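Local atomic coordinates of catalase (PDB entry 4B7H), a protein that probably breaks down hydrogen peroxide to water and oxygen at a haem iron, binds NADPH, and is inhibited by nitric oxide. Residues D178-A183 against Y192-R197; N478-I483 against P489-Y494. All coordinates share one frame; numbering follows the deposited sequence.

Contact 1 (D178-A183 against Y192-R197); sequences DFWTRA and YLMGDR. With NDP (NADPH dihydro-nicotinamide-adenine-dinucleotide phosphate), chain H.
The hydroxyl of Y192 is gripped twice beside the bound NADPH: R197 NH1 donates to Y192 OH at 3.1 Å, almost straight at 164°, and the hydroxyl also pairs with the backbone carbonyl of N143. The tyrosine oxygen lies in the guanidinium plane of R197, at its edge, which helps to fix the rotation of the arginine head, with one face turned to the cofactor. Extended from CG to NE, the R197 chain lays the guanidinium over the adenine, with R197 CZ 3.4 Å from C4A of NADPH. R197 NH2 adds a weak, bent bond to the ribose oxygen O2B at 3.2 Å. Y192 CE2 approaches the adenine at C2A, 3.5 Å away, and W236 forms a cation-pi pair with R197.

Between the segments themselves the contact is slight and wholly apolar. W180 projects from 178-183 with CG beside its backbone N (chi1 -83°), and the benzene end of its indole reaches two residues of 192-197. W180 CZ2 meets L193 CD2 at 3.9 Å, the two side chains crossing at about a right angle, while W180 CZ3 meets M194 CE at 3.8 Å from the opposing direction. A bend at chi2 (-70°) helps to carry the M194 methyl to the indole.

Along the same helix as W180, one turn apart, R182 NE bridges to D178 OD1 at 2.8 Å, and D178 OD2 bonds to Y397 OH and R401 N of the second subunit. Through W180 the contact links helix 173-182 to the end of helix 187-194, with helix 155-162 packed on F179 and W180, and helix 466-479 covering M194.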
loop_
_atom_site.group_PDB
_atom_site.type_symbol
_atom_site.label_atom_id
_atom_site.label_comp_id
_atom_site.label_asym_id
_atom_site.label_seq_id
_atom_site.Cartn_x
_atom_site.Cartn_y
_atom_site.Cartn_z
ATOM N N ASP A 178 8.642 7.903 33.704
ATOM C CA ASP A 178 8.018 9.223 33.629
ATOM C C ASP A 178 6.544 9.046 33.277
ATOM O O ASP A 178 5.667 9.624 33.930
ATOM C CB ASP A 178 8.718 10.107 32.591
ATOM C CG ASP A 178 8.242 11.550 32.627
ATOM O OD1 ASP A 178 8.035 12.084 33.738
ATOM O OD2 ASP A 178 8.071 12.150 31.539
ATOM N N PHE A 179 6.262 8.214 32.274
ATOM C CA PHE A 179 4.872 7.977 31.903
ATOM C C PHE A 179 4.106 7.292 33.029
ATOM O O PHE A 179 3.033 7.758 33.422
ATOM C CB PHE A 179 4.721 7.155 30.619
ATOM C CG PHE A 179 3.278 6.874 30.280
ATOM C CD1 PHE A 179 2.497 7.851 29.666
ATOM C CD2 PHE A 179 2.679 5.670 30.638
ATOM C CE1 PHE A 179 1.157 7.628 29.389
ATOM C CE2 PHE A 179 1.329 5.442 30.368
ATOM C CZ PHE A 179 0.571 6.426 29.736
ATOM N N TRP A 180 4.648 6.193 33.549
ATOM C CA TRP A 180 3.936 5.434 34.577
ATOM C C TRP A 180 3.602 6.272 35.812
ATOM O O TRP A 180 2.479 6.211 36.316
ATOM C CB TRP A 180 4.724 4.196 34.988
ATOM C CG TRP A 180 4.556 2.992 34.089
ATOM C CD1 TRP A 180 3.447 2.638 33.358
ATOM C CD2 TRP A 180 5.531 1.963 33.864
ATOM N NE1 TRP A 180 3.686 1.451 32.688
ATOM C CE2 TRP A 180 4.954 1.021 32.983
ATOM C CE3 TRP A 180 6.836 1.750 34.320
ATOM C CZ2 TRP A 180 5.640 -0.123 32.558
ATOM C CZ3 TRP A 180 7.518 0.624 33.891
ATOM C CH2 TRP A 180 6.919 -0.301 33.018
ATOM N N THR A 181 4.565 7.051 36.303
ATOM C CA THR A 181 4.299 7.875 37.487
ATOM C C THR A 181 3.363 9.050 37.215
ATOM O O THR A 181 2.699 9.538 38.131
ATOM C CB THR A 181 5.589 8.404 38.152
ATOM O OG1 THR A 181 6.275 9.286 37.254
ATOM C CG2 THR A 181 6.496 7.258 38.560
ATOM N N ARG A 182 3.318 9.522 35.972
ATOM C CA ARG A 182 2.401 10.601 35.624
ATOM C C ARG A 182 1.022 10.061 35.242
ATOM O O ARG A 182 0.064 10.824 35.129
ATOM C CB ARG A 182 2.994 11.491 34.528
ATOM C CG ARG A 182 4.209 12.281 35.009
ATOM C CD ARG A 182 4.831 13.166 33.923
ATOM N NE ARG A 182 5.991 13.850 34.477
ATOM C CZ ARG A 182 5.920 14.964 35.198
ATOM N NH1 ARG A 182 4.744 15.540 35.421
ATOM N NH2 ARG A 182 7.024 15.502 35.700
ATOM N N ALA A 183 0.926 8.742 35.067
ATOM C CA ALA A 183 -0.349 8.065 34.830
ATOM C C ALA A 183 -0.529 7.009 35.911
ATOM O O ALA A 183 -0.419 5.812 35.643
ATOM C CB ALA A 183 -0.369 7.422 33.436
ATOM N N TYR A 192 1.860 -5.928 39.021
ATOM C CA TYR A 192 1.774 -7.276 38.462
ATOM C C TYR A 192 2.962 -7.568 37.534
ATOM O O TYR A 192 3.584 -8.634 37.608
ATOM C CB TYR A 192 0.445 -7.404 37.719
ATOM C CG TYR A 192 0.011 -8.782 37.275
ATOM C CD1 TYR A 192 0.497 -9.342 36.097
ATOM C CD2 TYR A 192 -0.948 -9.494 37.994
ATOM C CE1 TYR A 192 0.072 -10.594 35.667
ATOM C CE2 TYR A 192 -1.383 -10.749 37.569
ATOM C CZ TYR A 192 -0.866 -11.288 36.406
ATOM O OH TYR A 192 -1.311 -12.525 35.988
ATOM N N LEU A 193 3.270 -6.607 36.665
ATOM C CA LEU A 193 4.351 -6.728 35.686
ATOM C C LEU A 193 5.728 -6.879 36.341
ATOM O O LEU A 193 6.593 -7.624 35.860
ATOM C CB LEU A 193 4.359 -5.500 34.770
ATOM C CG LEU A 193 5.549 -5.345 33.818
ATOM C CD1 LEU A 193 5.572 -6.438 32.744
ATOM C CD2 LEU A 193 5.558 -3.952 33.195
ATOM N N MET A 194 5.943 -6.144 37.429
ATOM C CA MET A 194 7.258 -6.106 38.054
ATOM C C MET A 194 7.492 -7.298 38.985
ATOM O O MET A 194 8.601 -7.494 39.484
ATOM C CB MET A 194 7.445 -4.782 38.799
ATOM C CG MET A 194 7.586 -3.591 37.863
ATOM S SD MET A 194 9.154 -3.619 36.985
ATOM C CE MET A 194 8.753 -2.606 35.561
ATOM N N GLY A 195 6.454 -8.100 39.206
ATOM C CA GLY A 195 6.577 -9.294 40.026
ATOM C C GLY A 195 7.027 -10.488 39.201
ATOM O O GLY A 195 7.483 -10.334 38.057
ATOM N N ASP A 196 6.904 -11.683 39.772
ATOM C CA ASP A 196 7.376 -12.888 39.105
ATOM C C ASP A 196 6.707 -13.071 37.746
ATOM O O ASP A 196 7.331 -13.563 36.804
ATOM C CB ASP A 196 7.098 -14.133 39.951
ATOM C CG ASP A 196 7.902 -14.182 41.237
ATOM O OD1 ASP A 196 8.859 -13.401 41.415
ATOM O OD2 ASP A 196 7.583 -15.044 42.073
ATOM N N ARG A 197 5.435 -12.681 37.650
ATOM C CA ARG A 197 4.654 -12.938 36.436
ATOM C C ARG A 197 5.052 -12.089 35.231
ATOM O O ARG A 197 4.593 -12.336 34.114
ATOM C CB ARG A 197 3.152 -12.820 36.707
ATOM C CG ARG A 197 2.655 -13.856 37.686
ATOM C CD ARG A 197 1.158 -13.857 37.786
ATOM N NE ARG A 197 0.723 -14.864 38.740
ATOM C CZ ARG A 197 -0.546 -15.197 38.927
ATOM N NH1 ARG A 197 -1.501 -14.604 38.220
ATOM N NH2 ARG A 197 -0.853 -16.124 39.816
HETATM P PA NDP H . -7.599 -13.952 45.841
HETATM O O1A NDP H . -6.765 -14.437 46.969
HETATM O O2A NDP H . -8.893 -14.681 45.723
HETATM O O5B NDP H . -6.754 -14.115 44.490
HETATM C C5B NDP H . -5.423 -13.663 44.424
HETATM C C4B NDP H . -4.951 -13.913 43.001
HETATM O O4B NDP H . -3.619 -13.440 42.865
HETATM C C3B NDP H . -4.962 -15.406 42.669
HETATM O O3B NDP H . -5.489 -15.605 41.371
HETATM C C2B NDP H . -3.488 -15.760 42.744
HETATM O O2B NDP H . -3.097 -16.895 41.995
HETATM C C1B NDP H . -2.867 -14.460 42.254
HETATM N N9A NDP H . -1.410 -14.386 42.481
HETATM C C8A NDP H . -0.648 -15.188 43.294
HETATM N N7A NDP H . 0.645 -14.806 43.195
HETATM C C5A NDP H . 0.724 -13.770 42.323
HETATM C C6A NDP H . 1.795 -13.010 41.860
HETATM N N6A NDP H . 3.044 -13.453 42.007
HETATM N N1A NDP H . 1.557 -11.992 40.965
HETATM C C2A NDP H . 0.275 -11.737 40.521
HETATM N N3A NDP H . -0.783 -12.497 40.980
HETATM C C4A NDP H . -0.561 -13.499 41.867
HETATM O O3 NDP H . -7.809 -12.356 46.022
HETATM P PN NDP H . -8.651 -11.408 45.021
HETATM O O1N NDP H . -9.230 -12.201 43.900
HETATM O O2N NDP H . -9.520 -10.568 45.881
HETATM O O5D NDP H . -7.523 -10.434 44.410
HETATM C C5D NDP H . -6.499 -9.922 45.242
HETATM C C4D NDP H . -5.397 -9.342 44.381
HETATM O O4D NDP H . -4.839 -10.379 43.599
HETATM C C3D NDP H . -5.938 -8.305 43.409
HETATM O O3D NDP H . -5.869 -6.996 43.956
HETATM C C2D NDP H . -5.056 -8.494 42.187
HETATM O O2D NDP H . -3.955 -7.633 42.267
HETATM C C1D NDP H . -4.530 -9.922 42.288
HETATM N N1N NDP H . -5.147 -10.809 41.277
HETATM C C2N NDP H . -6.502 -10.782 41.120
HETATM C C3N NDP H . -7.157 -11.585 40.199
HETATM C C7N NDP H . -8.642 -11.467 40.092
HETATM O O7N NDP H . -9.245 -11.733 38.859
HETATM N N7N NDP H . -9.358 -11.092 41.147
HETATM C C4N NDP H . -6.414 -12.554 39.302
HETATM C C5N NDP H . -4.935 -12.504 39.557
HETATM C C6N NDP H . -4.379 -11.650 40.511
HETATM P P2B NDP H . -3.008 -18.351 42.690
HETATM O O1X NDP H . -2.090 -18.239 43.889
HETATM O O2X NDP H . -4.404 -18.763 43.103
HETATM O O3X NDP H . -2.449 -19.304 41.648
#

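Contact 2 (N478-I483 against P489-Y494); sequences NAMQGI and PRVYDY
A bend at chi3 (64°) of M480 swings its methyl toward V491 on helix 487-498, and V491, with CG1 anti to the backbone N (chi1 178°), divides its own two methyls between M480 and I483.

M480 and V491 slide past each other in opposite directions: M480 CE comes to 3.5 Å from V491 CG1, and M480 SD lies 3.6 Å from that same methyl. I483 meets the valine tip to tip instead, with I483 CD1 4.1 Å from V491 CG2. The methionine methyl also reaches Y492, whose side chain crosses it at about a right angle; M480 CE approaches Y492 CE1 obliquely at 4.0 Å.

A type II beta turn runs from M480 to I483. It is closed by the backbone bond from I483 N to M480 O at 3.0 Å and has G482 at its third position, where the positive phi suits glycine. The chain can thus turn after helix 466-479 while the side chains at the two ends of the turn, M480 and I483, both point toward V491. The contact packs this turn against helix 487-498, the next helix along the chain near the C-terminus. W177 of helix 173-182 and Y510 of helix 500-514 also touch I483.

With methyls, a thioether and an aromatic CH as the touching groups, cohesion between the segments comes from dispersion and the exclusion of water, so fit of shape probably matters more here than bond direction.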
loop_
_atom_site.group_PDB
_atom_site.type_symbol
_atom_site.label_atom_id
_atom_site.label_comp_id
_atom_site.label_asym_id
_atom_site.label_seq_id
_atom_site.Cartn_x
_atom_site.Cartn_y
_atom_site.Cartn_z
ATOM N N ASN A 478 15.809 -2.825 39.695
ATOM C CA ASN A 478 16.547 -3.112 38.463
ATOM C C ASN A 478 15.992 -2.324 37.284
ATOM O O ASN A 478 16.748 -1.734 36.511
ATOM C CB ASN A 478 16.510 -4.608 38.131
ATOM C CG ASN A 478 17.452 -5.428 38.992
ATOM O OD1 ASN A 478 18.349 -4.892 39.636
ATOM N ND2 ASN A 478 17.254 -6.743 38.996
ATOM N N ALA A 479 14.667 -2.309 37.158
ATOM C CA ALA A 479 14.009 -1.621 36.050
ATOM C C ALA A 479 14.158 -0.098 36.139
ATOM O O ALA A 479 13.995 0.601 35.143
ATOM C CB ALA A 479 12.542 -2.008 35.993
ATOM N N MET A 480 14.459 0.415 37.329
ATOM C CA MET A 480 14.669 1.846 37.513
ATOM C C MET A 480 16.040 2.329 37.062
ATOM O O MET A 480 16.252 3.534 36.909
ATOM C CB MET A 480 14.484 2.224 38.982
ATOM C CG MET A 480 13.051 2.123 39.475
ATOM S SD MET A 480 12.957 2.209 41.272
ATOM C CE MET A 480 13.572 3.865 41.616
ATOM N N GLN A 481 16.986 1.415 36.878
ATOM C CA GLN A 481 18.337 1.833 36.519
ATOM C C GLN A 481 18.324 2.621 35.213
ATOM O O GLN A 481 17.816 2.161 34.187
ATOM C CB GLN A 481 19.297 0.646 36.437
ATOM C CG GLN A 481 19.392 -0.178 37.721
ATOM C CD GLN A 481 19.715 0.647 38.960
ATOM O OE1 GLN A 481 19.159 0.407 40.030
ATOM N NE2 GLN A 481 20.628 1.609 38.828
ATOM N N GLY A 482 18.847 3.841 35.266
ATOM C CA GLY A 482 18.867 4.696 34.092
ATOM C C GLY A 482 17.894 5.865 34.132
ATOM O O GLY A 482 17.980 6.772 33.304
ATOM N N ILE A 483 16.971 5.873 35.089
ATOM C CA ILE A 483 16.090 7.029 35.218
ATOM C C ILE A 483 16.868 8.272 35.639
ATOM O O ILE A 483 17.943 8.180 36.246
ATOM C CB ILE A 483 14.911 6.785 36.186
ATOM C CG1 ILE A 483 15.405 6.546 37.622
ATOM C CG2 ILE A 483 14.021 5.653 35.663
ATOM C CD1 ILE A 483 14.288 6.334 38.637
ATOM N N PRO A 489 12.361 10.824 42.541
ATOM C CA PRO A 489 11.338 11.028 43.574
ATOM C C PRO A 489 9.921 10.690 43.109
ATOM O O PRO A 489 9.120 10.258 43.940
ATOM C CB PRO A 489 11.454 12.525 43.901
ATOM C CG PRO A 489 12.096 13.130 42.699
ATOM C CD PRO A 489 13.044 12.088 42.204
ATOM N N ARG A 490 9.615 10.853 41.822
ATOM C CA ARG A 490 8.309 10.423 41.327
ATOM C C ARG A 490 8.125 8.922 41.519
ATOM O O ARG A 490 7.058 8.462 41.935
ATOM C CB ARG A 490 8.116 10.786 39.852
ATOM C CG ARG A 490 8.053 12.284 39.584
ATOM C CD ARG A 490 7.410 12.571 38.241
ATOM N NE ARG A 490 6.023 12.115 38.228
ATOM C CZ ARG A 490 4.994 12.841 38.655
ATOM N NH1 ARG A 490 5.187 14.071 39.110
ATOM N NH2 ARG A 490 3.769 12.341 38.624
ATOM N N VAL A 491 9.168 8.153 41.217
ATOM C CA VAL A 491 9.089 6.705 41.365
ATOM C C VAL A 491 9.023 6.308 42.845
ATOM O O VAL A 491 8.271 5.405 43.216
ATOM C CB VAL A 491 10.243 5.995 40.630
ATOM C CG1 VAL A 491 10.166 4.491 40.841
ATOM C CG2 VAL A 491 10.202 6.325 39.136
ATOM N N TYR A 492 9.782 6.997 43.696
ATOM C CA TYR A 492 9.715 6.726 45.128
ATOM C C TYR A 492 8.282 6.907 45.645
ATOM O O TYR A 492 7.775 6.070 46.400
ATOM C CB TYR A 492 10.662 7.641 45.917
ATOM C CG TYR A 492 12.140 7.524 45.583
ATOM C CD1 TYR A 492 12.684 6.344 45.083
ATOM C CD2 TYR A 492 12.995 8.609 45.771
ATOM C CE1 TYR A 492 14.037 6.253 44.783
ATOM C CE2 TYR A 492 14.340 8.524 45.482
ATOM C CZ TYR A 492 14.858 7.346 44.985
ATOM O OH TYR A 492 16.203 7.273 44.693
ATOM N N ASP A 493 7.648 8.011 45.255
ATOM C CA ASP A 493 6.298 8.328 45.713
ATOM C C ASP A 493 5.282 7.311 45.211
ATOM O O ASP A 493 4.388 6.893 45.943
ATOM C CB ASP A 493 5.880 9.714 45.218
ATOM C CG ASP A 493 6.598 10.839 45.926
ATOM O OD1 ASP A 493 7.229 10.611 46.984
ATOM O OD2 ASP A 493 6.507 11.975 45.415
ATOM N N TYR A 494 5.424 6.930 43.945
ATOM C CA TYR A 494 4.536 5.975 43.302
ATOM C C TYR A 494 4.527 4.665 44.084
ATOM O O TYR A 494 3.464 4.150 44.432
ATOM C CB TYR A 494 5.056 5.777 41.891
ATOM C CG TYR A 494 4.350 4.841 40.936
ATOM C CD1 TYR A 494 3.327 5.298 40.105
ATOM C CD2 TYR A 494 4.789 3.533 40.774
ATOM C CE1 TYR A 494 2.741 4.455 39.161
ATOM C CE2 TYR A 494 4.215 2.691 39.839
ATOM C CZ TYR A 494 3.192 3.149 39.043
ATOM O OH TYR A 494 2.651 2.301 38.112
#

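Both contacts are apolar and largely buried, and their centres lie about 10 Å apart; contact 1 joins two helices, whereas contact 2 sets a turn after one helix against the next. Contact 1 lies beside the NADPH pocket, so its second segment also carries a weak hydrogen bond and a guanidinium stack to the cofactor; contact 2, in the C-terminal helices and farther from the centre of the chain, has partly exposed Y492 at its margin. Helix 173-182 ties them together: T181 OG1 lies 3.0 Å from R490 NE, a probable hydrogen bond, and Y494 packs against T181 and W180. A second subunit borders contact 1, whereas no other chain touches the segments of contact 2.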